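Local atomic coordinates of endo-1,4-beta-xylanase (Bacteroides thetaiotaomicron VPI-5482, PDB entry 3KST), a protein that probably hydrolyses glycosidic bonds of xylan-type plant polysaccharides as a calcium-containing member of glycosyl hydrolase family 43. Residues Gln121-Leu133 with Tyr142-Ile154. Numbering follows the deposited sequence.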
loop_
_atom_site.group_PDB
_atom_site.type_symbol
_atom_site.label_atom_id
_atom_site.label_comp_id
_atom_site.label_asym_id
_atom_site.label_seq_id
_atom_site.Cartn_x
_atom_site.Cartn_y
_atom_site.Cartn_z
ATOM N N GLN A 121 -10.339 -6.478 -17.470
ATOM C CA GLN A 121 -11.418 -5.757 -16.814
ATOM C C GLN A 121 -11.139 -5.593 -15.342
ATOM O O GLN A 121 -10.399 -6.377 -14.757
ATOM C CB GLN A 121 -12.732 -6.520 -17.000
ATOM C CG GLN A 121 -13.262 -6.469 -18.427
ATOM C CD GLN A 121 -13.574 -5.056 -18.906
ATOM O OE1 GLN A 121 -14.122 -4.244 -18.162
ATOM N NE2 GLN A 121 -13.215 -4.753 -20.142
ATOM N N PRO A 122 -11.743 -4.573 -14.732
ATOM C CA PRO A 122 -11.566 -4.383 -13.300
ATOM C C PRO A 122 -12.450 -5.363 -12.500
ATOM O O PRO A 122 -13.257 -6.112 -13.075
ATOM C CB PRO A 122 -12.008 -2.938 -13.104
ATOM C CG PRO A 122 -13.010 -2.739 -14.101
ATOM C CD PRO A 122 -12.647 -3.558 -15.292
ATOM N N ILE A 123 -12.276 -5.343 -11.182
ATOM C CA ILE A 123 -13.005 -6.208 -10.218
ATOM C C ILE A 123 -14.505 -5.857 -10.236
ATOM O O ILE A 123 -15.346 -6.757 -10.253
ATOM C CB ILE A 123 -12.357 -6.039 -8.791
ATOM C CG1 ILE A 123 -10.939 -6.620 -8.764
ATOM C CG2 ILE A 123 -13.174 -6.640 -7.664
ATOM C CD1 ILE A 123 -10.065 -5.967 -7.675
ATOM N N TRP A 124 -14.811 -4.559 -10.241
ATOM C CA TRP A 124 -16.183 -4.037 -10.346
ATOM C C TRP A 124 -16.170 -2.704 -11.120
ATOM O O TRP A 124 -15.100 -2.121 -11.352
ATOM C CB TRP A 124 -16.835 -3.949 -8.954
ATOM C CG TRP A 124 -16.423 -2.783 -8.092
ATOM C CD1 TRP A 124 -15.162 -2.219 -7.975
ATOM C CD2 TRP A 124 -17.238 -2.118 -7.135
ATOM N NE1 TRP A 124 -15.187 -1.204 -7.070
ATOM C CE2 TRP A 124 -16.444 -1.124 -6.521
ATOM C CE3 TRP A 124 -18.589 -2.228 -6.769
ATOM C CZ2 TRP A 124 -16.958 -0.254 -5.536
ATOM C CZ3 TRP A 124 -19.095 -1.369 -5.792
ATOM C CH2 TRP A 124 -18.278 -0.388 -5.194
ATOM N N SER A 125 -17.352 -2.199 -11.465
ATOM C CA SER A 125 -17.473 -1.013 -12.335
ATOM C C SER A 125 -17.307 0.369 -11.729
ATOM O O SER A 125 -16.974 1.306 -12.465
ATOM C CB SER A 125 -18.814 -1.065 -13.083
ATOM O OG SER A 125 -19.908 -0.987 -12.189
ATOM N N GLU A 126 -17.568 0.519 -10.426
ATOM C CA GLU A 126 -17.446 1.839 -9.776
ATOM C C GLU A 126 -15.996 2.237 -9.608
ATOM O O GLU A 126 -15.198 1.400 -9.182
ATOM C CB GLU A 126 -18.069 1.863 -8.377
ATOM C CG GLU A 126 -18.146 3.282 -7.760
ATOM C CD GLU A 126 -18.890 3.327 -6.434
ATOM O OE1 GLU A 126 -20.006 2.757 -6.339
ATOM O OE2 GLU A 126 -18.372 3.926 -5.455
ATOM N N LYS A 127 -15.719 3.518 -9.872
ATOM C CA LYS A 127 -14.389 4.110 -9.682
ATOM C C LYS A 127 -13.901 3.842 -8.246
ATOM O O LYS A 127 -14.632 3.993 -7.267
ATOM C CB LYS A 127 -14.365 5.608 -9.955
ATOM C CG LYS A 127 -14.439 6.036 -11.401
ATOM C CD LYS A 127 -14.222 7.545 -11.527
ATOM C CE LYS A 127 -14.625 8.072 -12.905
ATOM N NZ LYS A 127 -14.317 9.516 -13.097
ATOM N N SER A 128 -12.647 3.417 -8.133
ATOM C CA SER A 128 -12.080 3.042 -6.856
ATOM C C SER A 128 -10.597 2.860 -7.007
ATOM O O SER A 128 -10.137 2.489 -8.076
ATOM C CB SER A 128 -12.750 1.766 -6.242
ATOM O OG SER A 128 -13.152 0.788 -7.215
ATOM N N ILE A 129 -9.879 3.062 -5.907
ATOM C CA ILE A 129 -8.438 2.927 -5.906
ATOM C C ILE A 129 -7.901 2.349 -4.593
ATOM O O ILE A 129 -8.656 2.095 -3.622
ATOM C CB ILE A 129 -7.777 4.316 -6.158
ATOM C CG1 ILE A 129 -8.191 5.330 -5.076
ATOM C CG2 ILE A 129 -8.095 4.831 -7.579
ATOM C CD1 ILE A 129 -7.515 6.666 -5.201
ATOM N N ASP A 130 -6.583 2.135 -4.565
ATOM C CA ASP A 130 -5.861 1.779 -3.333
ATOM C C ASP A 130 -6.245 0.429 -2.670
ATOM O O ASP A 130 -6.350 0.305 -1.454
ATOM C CB ASP A 130 -5.884 2.946 -2.313
ATOM C CG ASP A 130 -5.218 4.194 -2.821
ATOM O OD1 ASP A 130 -4.857 4.247 -4.000
ATOM O OD2 ASP A 130 -5.011 5.113 -2.003
ATOM N N THR A 131 -6.404 -0.572 -3.517
ATOM C CA THR A 131 -6.667 -1.935 -3.079
ATOM C C THR A 131 -5.650 -2.436 -2.030
ATOM O O THR A 131 -4.443 -2.210 -2.162
ATOM C CB THR A 131 -6.541 -2.934 -4.233
ATOM O OG1 THR A 131 -5.274 -2.753 -4.885
ATOM C CG2 THR A 131 -7.659 -2.793 -5.220
ATOM N N SER A 132 -6.151 -3.108 -1.007
ATOM C CA SER A 132 -5.301 -3.821 -0.057
ATOM C C SER A 132 -6.103 -5.032 0.400
ATOM O O SER A 132 -7.231 -4.856 0.870
ATOM C CB SER A 132 -4.898 -2.980 1.144
ATOM O OG SER A 132 -3.909 -3.681 1.882
ATOM N N LEU A 133 -5.526 -6.225 0.197
ATOM C CA LEU A 133 -6.142 -7.505 0.559
ATOM C C LEU A 133 -5.742 -7.961 1.964
ATOM O O LEU A 133 -4.595 -7.817 2.406
ATOM C CB LEU A 133 -5.735 -8.609 -0.435
ATOM C CG LEU A 133 -6.286 -10.038 -0.271
ATOM C CD1 LEU A 133 -7.811 -10.116 -0.545
ATOM C CD2 LEU A 133 -5.530 -10.944 -1.206
ATOM N N TYR A 142 -10.827 -10.351 2.432
ATOM C CA TYR A 142 -11.403 -8.993 2.487
ATOM C C TYR A 142 -10.548 -8.058 1.650
ATOM O O TYR A 142 -9.315 -8.154 1.709
ATOM C CB TYR A 142 -11.470 -8.462 3.921
ATOM C CG TYR A 142 -12.334 -9.296 4.807
ATOM C CD1 TYR A 142 -13.714 -9.111 4.847
ATOM C CD2 TYR A 142 -11.766 -10.294 5.621
ATOM C CE1 TYR A 142 -14.524 -9.901 5.689
ATOM C CE2 TYR A 142 -12.555 -11.072 6.453
ATOM C CZ TYR A 142 -13.933 -10.886 6.469
ATOM O OH TYR A 142 -14.679 -11.666 7.309
ATOM N N LEU A 143 -11.187 -7.177 0.879
ATOM C CA LEU A 143 -10.499 -6.140 0.096
ATOM C C LEU A 143 -10.911 -4.774 0.617
ATOM O O LEU A 143 -12.127 -4.454 0.692
ATOM C CB LEU A 143 -10.800 -6.236 -1.413
ATOM C CG LEU A 143 -9.895 -5.376 -2.321
ATOM C CD1 LEU A 143 -8.490 -5.936 -2.276
ATOM C CD2 LEU A 143 -10.362 -5.371 -3.801
ATOM N N TYR A 144 -9.899 -3.990 0.991
ATOM C CA TYR A 144 -10.017 -2.608 1.428
ATOM C C TYR A 144 -9.662 -1.773 0.203
ATOM O O TYR A 144 -8.763 -2.132 -0.545
ATOM C CB TYR A 144 -9.094 -2.314 2.617
ATOM C CG TYR A 144 -9.445 -3.217 3.764
ATOM C CD1 TYR A 144 -8.957 -4.522 3.813
ATOM C CD2 TYR A 144 -10.340 -2.806 4.761
ATOM C CE1 TYR A 144 -9.346 -5.408 4.825
ATOM C CE2 TYR A 144 -10.719 -3.688 5.800
ATOM C CZ TYR A 144 -10.210 -4.981 5.819
ATOM O OH TYR A 144 -10.561 -5.869 6.804
ATOM N N PHE A 145 -10.417 -0.698 -0.016
ATOM C CA PHE A 145 -10.254 0.161 -1.181
ATOM C C PHE A 145 -11.002 1.451 -0.921
ATOM O O PHE A 145 -11.817 1.504 0.007
ATOM C CB PHE A 145 -10.773 -0.541 -2.455
ATOM C CG PHE A 145 -12.187 -1.026 -2.353
ATOM C CD1 PHE A 145 -12.455 -2.305 -1.827
ATOM C CD2 PHE A 145 -13.255 -0.252 -2.807
ATOM C CE1 PHE A 145 -13.749 -2.773 -1.724
ATOM C CE2 PHE A 145 -14.565 -0.737 -2.708
ATOM C CZ PHE A 145 -14.796 -2.007 -2.168
ATOM N N VAL A 146 -10.710 2.464 -1.726
ATOM C CA VAL A 146 -11.305 3.800 -1.620
ATOM C C VAL A 146 -12.436 3.966 -2.593
ATOM O O VAL A 146 -12.265 3.640 -3.775
ATOM C CB VAL A 146 -10.268 4.904 -1.989
ATOM C CG1 VAL A 146 -10.942 6.300 -2.222
ATOM C CG2 VAL A 146 -9.158 4.980 -0.912
ATOM N N ARG A 147 -13.596 4.425 -2.111
ATOM C CA ARG A 147 -14.678 4.869 -2.992
ATOM C C ARG A 147 -14.772 6.377 -2.767
ATOM O O ARG A 147 -14.505 6.885 -1.657
ATOM C CB ARG A 147 -16.013 4.233 -2.669
ATOM C CG ARG A 147 -16.026 2.721 -2.778
ATOM C CD ARG A 147 -17.337 2.154 -2.258
ATOM N NE ARG A 147 -18.502 2.559 -3.035
ATOM C CZ ARG A 147 -19.781 2.438 -2.642
ATOM N NH1 ARG A 147 -20.091 1.935 -1.448
ATOM N NH2 ARG A 147 -20.755 2.843 -3.445
ATOM N N PHE A 148 -15.221 7.072 -3.798
ATOM C CA PHE A 148 -15.360 8.530 -3.774
ATOM C C PHE A 148 -16.791 8.868 -3.356
ATOM O O PHE A 148 -17.589 9.404 -4.133
ATOM C CB PHE A 148 -14.977 9.103 -5.142
ATOM C CG PHE A 148 -13.672 8.586 -5.637
ATOM C CD1 PHE A 148 -12.478 9.063 -5.101
ATOM C CD2 PHE A 148 -13.621 7.587 -6.596
ATOM C CE1 PHE A 148 -11.259 8.566 -5.552
ATOM C CE2 PHE A 148 -12.419 7.087 -7.037
ATOM C CZ PHE A 148 -11.230 7.576 -6.524
ATOM N N THR A 149 -17.111 8.537 -2.107
ATOM C CA THR A 149 -18.454 8.686 -1.555
ATOM C C THR A 149 -18.641 9.912 -0.678
ATOM O O THR A 149 -19.763 10.401 -0.558
ATOM C CB THR A 149 -18.864 7.434 -0.765
ATOM O OG1 THR A 149 -17.868 7.112 0.229
ATOM C CG2 THR A 149 -19.031 6.241 -1.725
ATOM N N ASP A 150 -17.564 10.388 -0.055
ATOM C CA ASP A 150 -17.623 11.590 0.811
ATOM C C ASP A 150 -16.171 11.965 1.025
ATOM O O ASP A 150 -15.587 11.765 2.112
ATOM C CB ASP A 150 -18.323 11.278 2.127
ATOM C CG ASP A 150 -18.583 12.520 2.969
ATOM O OD1 ASP A 150 -18.225 13.651 2.563
ATOM O OD2 ASP A 150 -19.215 12.346 4.028
ATOM N N GLY A 151 -15.629 12.501 -0.058
ATOM C CA GLY A 151 -14.209 12.619 -0.255
ATOM C C GLY A 151 -13.749 11.218 -0.616
ATOM O O GLY A 151 -14.567 10.314 -0.992
ATOM N N ASN A 152 -12.443 10.984 -0.508
ATOM C CA ASN A 152 -11.925 9.633 -0.609
ATOM C C ASN A 152 -12.220 8.947 0.723
ATOM O O ASN A 152 -11.737 9.410 1.763
ATOM C CB ASN A 152 -10.412 9.605 -0.842
ATOM C CG ASN A 152 -9.989 10.114 -2.203
ATOM O OD1 ASN A 152 -10.738 10.758 -2.952
ATOM N ND2 ASN A 152 -8.743 9.805 -2.541
ATOM N N VAL A 153 -13.016 7.871 0.675
ATOM C CA VAL A 153 -13.400 7.067 1.857
ATOM C C VAL A 153 -12.980 5.618 1.684
ATOM O O VAL A 153 -13.178 5.021 0.620
ATOM C CB VAL A 153 -14.920 7.172 2.091
ATOM C CG1 VAL A 153 -15.369 6.349 3.320
ATOM C CG2 VAL A 153 -15.279 8.618 2.272
ATOM N N ILE A 154 -12.379 5.058 2.729
ATOM C CA ILE A 154 -11.967 3.676 2.747
ATOM C C ILE A 154 -13.167 2.773 3.077
ATOM O O ILE A 154 -13.813 2.922 4.118
ATOM C CB ILE A 154 -10.819 3.418 3.747
ATOM C CG1 ILE A 154 -9.599 4.250 3.319
ATOM C CG2 ILE A 154 -10.480 1.897 3.769
ATOM C CD1 ILE A 154 -8.395 4.188 4.283
HETATM O O HOH W 1 -16.319 5.809 -6.039
#
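Arg147 meets Glu126 side-on, using NE and NH2 for separate carboxylate oxygens. The NE bond to Glu126 OE2 is short and nearly straight (2.8 Å, 166°), in the guanidinium plane but reaching OE2 from above the carboxylate plane; NH2 takes the syn lone pair of Glu126 OE1 at 3.0 Å. With the chain bent at chi3 (64°), the arginine crosses Trp124 at about a right angle, Trp124 CH2 lying over one guanidinium face, 3.7 Å from Arg147 NE; the two planes are 72° apart. Trp155 adds a cation-pi contact to the same arginine. One water receives the Phe148 N-H and donates to Glu126 OE2 and Lys127 O, tying the carboxylate to both backbones. Trp124 also presses CZ2 against Phe145 CE2 (3.7 Å), the rings meeting obliquely. Its NE1 donates to Ser128 OG, which in turn donates to Glu126 O, closing up the loop before strand 129-135.

That strand and 141-148 form an antiparallel hairpin, the first two strands of a four-stranded blade in the five-bladed beta-propeller of family 43. Ile129 and Val146 exchange two backbone bonds, as do Ser132 and Tyr144; between these pairs the register slips by one, a beta bulge at Asp130 and Thr131. Asp130 has a positive phi, and its OD2 accepts from Gly191 N beside Glu190, the predicted proton donor, consistent with its predicted part in tuning that acid. Beside Asp130, Ile129 and Val146 lie side by side, Ile129 CG1 3.7 Å from Val146 CB, and the Phe148 side chain crosses Ile129 at about a right angle, its CZ 4.0 Å from Ile129 CG1. Near Ile129, Asn152 of strand 152-158 donates from ND2 to Glu190 OE1. Leu143 CD2 meets Ile123 CD1 tip to tip (3.9 Å), while beyond the bulge Ser132 OG bonds to the calcium ligand Glu83.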